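Local coordinates for MutS2 protein (Thermus thermophilus, PDB 2ZQE) that is the Smr domain of MutS2, an endonuclease domain that probably cleaves DNA and helps suppress homologous recombination, at residues 36-41 / 77-82. Sequence-based numbering, arbitrary orientation.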
ATOM      1  N   LEU A  36      -5.733  -1.931  -4.608  1.00  7.05           N
ATOM      2  CA  LEU A  36      -4.541  -2.675  -4.225  1.00  6.87           C
ATOM      3  C   LEU A  36      -4.396  -2.639  -2.712  1.00  6.44           C
ATOM      4  O   LEU A  36      -4.470  -1.573  -2.099  1.00  6.33           O
ATOM      5  CB  LEU A  36      -3.307  -2.043  -4.875  1.00  6.85           C
ATOM      6  CG  LEU A  36      -1.933  -2.561  -4.462  1.00  6.74           C
ATOM      7  CD1 LEU A  36      -1.729  -4.022  -4.831  1.00 10.36           C
ATOM      8  CD2 LEU A  36      -0.873  -1.675  -5.086  1.00  8.79           C
ATOM      9  N   ARG A  37      -4.184  -3.805  -2.114  1.00  5.92           N
ATOM     10  CA  ARG A  37      -3.950  -3.880  -0.664  1.00  5.90           C
ATOM     11  C   ARG A  37      -2.466  -3.993  -0.363  1.00  5.85           C
ATOM     12  O   ARG A  37      -1.773  -4.818  -0.937  1.00  7.15           O
ATOM     13  CB  ARG A  37      -4.690  -5.067  -0.050  1.00  5.89           C
ATOM     14  CG  ARG A  37      -6.195  -4.861   0.054  1.00  8.19           C
ATOM     15  CD  ARG A  37      -6.910  -6.192   0.326  1.00  9.98           C
ATOM     16  NE  ARG A  37      -6.436  -6.868   1.543  1.00 12.16           N
ATOM     17  CZ  ARG A  37      -6.859  -6.627   2.787  1.00 11.21           C
ATOM     18  NH1 ARG A  37      -7.774  -5.699   3.036  1.00 12.95           N
ATOM     19  NH2 ARG A  37      -6.336  -7.312   3.793  1.00 12.35           N
ATOM     20  N   LEU A  38      -1.986  -3.135   0.535  1.00  4.90           N
ATOM     21  CA  LEU A  38      -0.600  -3.166   0.973  1.00  5.02           C
ATOM     22  C   LEU A  38      -0.535  -3.695   2.398  1.00  4.82           C
ATOM     23  O   LEU A  38      -0.874  -3.006   3.352  1.00  5.56           O
ATOM     24  CB  LEU A  38       0.014  -1.756   0.875  1.00  4.80           C
ATOM     25  CG  LEU A  38      -0.123  -1.112  -0.503  1.00  4.74           C
ATOM     26  CD1 LEU A  38       0.375   0.341  -0.435  1.00  5.32           C
ATOM     27  CD2 LEU A  38       0.635  -1.888  -1.572  1.00  6.21           C
ATOM     28  N   LEU A  39      -0.129  -4.953   2.530  1.00  4.40           N
ATOM     29  CA  LEU A  39       0.007  -5.577   3.840  1.00  4.96           C
ATOM     30  C   LEU A  39       1.393  -5.275   4.396  1.00  5.69           C
ATOM     31  O   LEU A  39       2.381  -5.916   4.011  1.00  5.50           O
ATOM     32  CB  LEU A  39      -0.220  -7.090   3.695  1.00  4.70           C
ATOM     33  CG  LEU A  39       0.039  -7.994   4.901  1.00  5.05           C
ATOM     34  CD1 LEU A  39      -0.761  -7.508   6.098  1.00  6.15           C
ATOM     35  CD2 LEU A  39      -0.286  -9.455   4.546  1.00  6.10           C
ATOM     36  N   HIS A  40       1.469  -4.289   5.291  1.00  5.41           N
ATOM     37  CA  HIS A  40       2.766  -3.888   5.871  1.00  5.13           C
ATOM     38  C   HIS A  40       2.902  -4.229   7.339  1.00  5.31           C
ATOM     39  O   HIS A  40       3.989  -4.116   7.917  1.00  5.18           O
ATOM     40  CB  HIS A  40       3.009  -2.386   5.702  1.00  5.07           C
ATOM     41  CG  HIS A  40       1.791  -1.544   5.924  1.00  5.10           C
ATOM     42  ND1 HIS A  40       1.195  -1.400   7.158  1.00  5.91           N
ATOM     43  CD2 HIS A  40       1.074  -0.784   5.069  1.00  4.60           C
ATOM     44  CE1 HIS A  40       0.161  -0.585   7.053  1.00  7.06           C
ATOM     45  NE2 HIS A  40       0.056  -0.208   5.791  1.00  5.76           N
ATOM     46  N   GLY A  41       1.782  -4.602   7.944  1.00  5.82           N
ATOM     47  CA  GLY A  41       1.755  -4.940   9.344  1.00  6.14           C
ATOM     48  C   GLY A  41       1.788  -3.727  10.243  1.00  7.14           C
ATOM     49  O   GLY A  41       1.836  -2.578   9.778  1.00  6.30           O
ATOM     50  N   THR A  77      -2.867  -1.051   4.232  1.00  4.50           N
ATOM     51  CA  THR A  77      -3.336   0.166   3.572  1.00  4.14           C
ATOM     52  C   THR A  77      -4.029  -0.233   2.282  1.00  3.81           C
ATOM     53  O   THR A  77      -3.454  -0.908   1.420  1.00  4.85           O
ATOM     54  CB  THR A  77      -2.186   1.153   3.255  1.00  4.19           C
ATOM     55  OG1 THR A  77      -1.587   1.593   4.470  1.00  4.41           O
ATOM     56  CG2 THR A  77      -2.744   2.373   2.516  1.00  3.60           C
ATOM     57  N   VAL A  78      -5.284   0.191   2.159  1.00  3.76           N
ATOM     58  CA  VAL A  78      -6.088  -0.115   0.986  1.00  4.27           C
ATOM     59  C   VAL A  78      -6.054   1.083   0.049  1.00  4.35           C
ATOM     60  O   VAL A  78      -6.467   2.173   0.420  1.00  5.21           O
ATOM     61  CB  VAL A  78      -7.543  -0.421   1.406  1.00  3.61           C
ATOM     62  CG1 VAL A  78      -8.378  -0.837   0.197  1.00  5.09           C
ATOM     63  CG2 VAL A  78      -7.551  -1.524   2.460  1.00  5.56           C
ATOM     64  N   VAL A  79      -5.554   0.847  -1.162  1.00  4.27           N
ATOM     65  CA  VAL A  79      -5.327   1.910  -2.145  1.00  4.85           C
ATOM     66  C   VAL A  79      -6.357   1.837  -3.269  1.00  5.59           C
ATOM     67  O   VAL A  79      -6.528   0.789  -3.902  1.00  5.52           O
ATOM     68  CB  VAL A  79      -3.887   1.813  -2.750  1.00  4.44           C
ATOM     69  CG1 VAL A  79      -3.614   2.969  -3.704  1.00  6.16           C
ATOM     70  CG2 VAL A  79      -2.798   1.778  -1.635  1.00  5.30           C
ATOM     71  N   ALA A  80      -7.042   2.954  -3.499  1.00  5.57           N
ATOM     72  CA  ALA A  80      -7.880   3.127  -4.679  1.00  7.29           C
ATOM     73  C   ALA A  80      -7.027   3.753  -5.767  1.00  7.72           C
ATOM     74  O   ALA A  80      -6.503   4.860  -5.603  1.00  8.08           O
ATOM     75  CB  ALA A  80      -9.061   4.014  -4.370  1.00  6.95           C
ATOM     76  N   LEU A  81      -6.923   3.066  -6.894  1.00  9.11           N
ATOM     77  CA  LEU A  81      -6.055   3.501  -7.976  1.00 10.72           C
ATOM     78  C   LEU A  81      -6.773   4.421  -8.950  1.00 12.41           C
ATOM     79  O   LEU A  81      -7.981   4.284  -9.177  1.00 12.61           O
ATOM     80  CB  LEU A  81      -5.525   2.270  -8.720  1.00 10.92           C
ATOM     81  CG  LEU A  81      -4.742   1.290  -7.830  1.00 12.23           C
ATOM     82  CD1 LEU A  81      -4.676  -0.092  -8.439  1.00 14.61           C
ATOM     83  CD2 LEU A  81      -3.353   1.847  -7.558  1.00 15.49           C
ATOM     84  N   ARG A  82      -6.037   5.354  -9.534  1.00 14.22           N
ATOM     85  CA  ARG A  82      -6.600   6.084 -10.660  1.00 17.09           C
ATOM     86  C   ARG A  82      -6.737   5.129 -11.855  1.00 18.14           C
ATOM     87  O   ARG A  82      -5.873   4.271 -12.073  1.00 18.48           O
ATOM     88  CB  ARG A  82      -5.789   7.337 -10.985  1.00 18.06           C
ATOM     89  CG  ARG A  82      -6.288   8.532 -10.180  1.00 21.60           C
ATOM     90  CD  ARG A  82      -5.284   9.643 -10.137  1.00 27.30           C
ATOM     91  NE  ARG A  82      -5.671  10.798 -10.946  1.00 30.64           N
ATOM     92  CZ  ARG A  82      -5.229  11.051 -12.174  1.00 32.74           C
ATOM     93  NH1 ARG A  82      -4.385  10.215 -12.775  1.00 35.08           N
ATOM     94  NH2 ARG A  82      -5.639  12.142 -12.805  1.00 32.73           N
TER
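Leu36 and Leu38 each form an antiparallel hydrogen-bonded pair, with Val79 and Thr77 respectively, and Arg37 faces Val78 between them as a non-hydrogen-bonded pair. Four backbone bonds make this ladder; Leu36 N reaches Val79 O at 2.9 Å and Leu38 N reaches Thr77 O at 2.8 Å, with the return bonds equally short.

Beyond the last rung, where 36-41 leaves its strand, a side-chain hydrogen bond adds to the ladder: His40 NE2 and Thr77 OG1 are 2.8 Å apart, the hydroxyl lying in the ring plane at the imidazole edge. The other ring nitrogen, ND1, donates to Gly41 O at 2.9 Å, nearly straight at 171° and on a carbonyl lone pair. The ring is thus pinned at both nitrogens, which should fix its rotation. A chi1 of 40° sets CG between the backbone N and the carbonyl carbon, which turns the NE2 edge of the imidazole to Thr77 at the start of 77-82.

Apolar contacts gather on the face of Leu36, Leu38, Thr77 and Val79. Leu38 CD1 lies against Val79 CG2 at 3.7 Å, and Leu36 CB approaches Leu81 CD1 at 4.3 Å. Helix 46-57 packs on Leu38 and Thr77. On the other face, the Arg37 guanidinium passes Val78 CG2 obliquely while NE is salt-bridged to Glu6.

The two strands are the central pair of the four-stranded mixed sheet in the alpha/beta Smr domain.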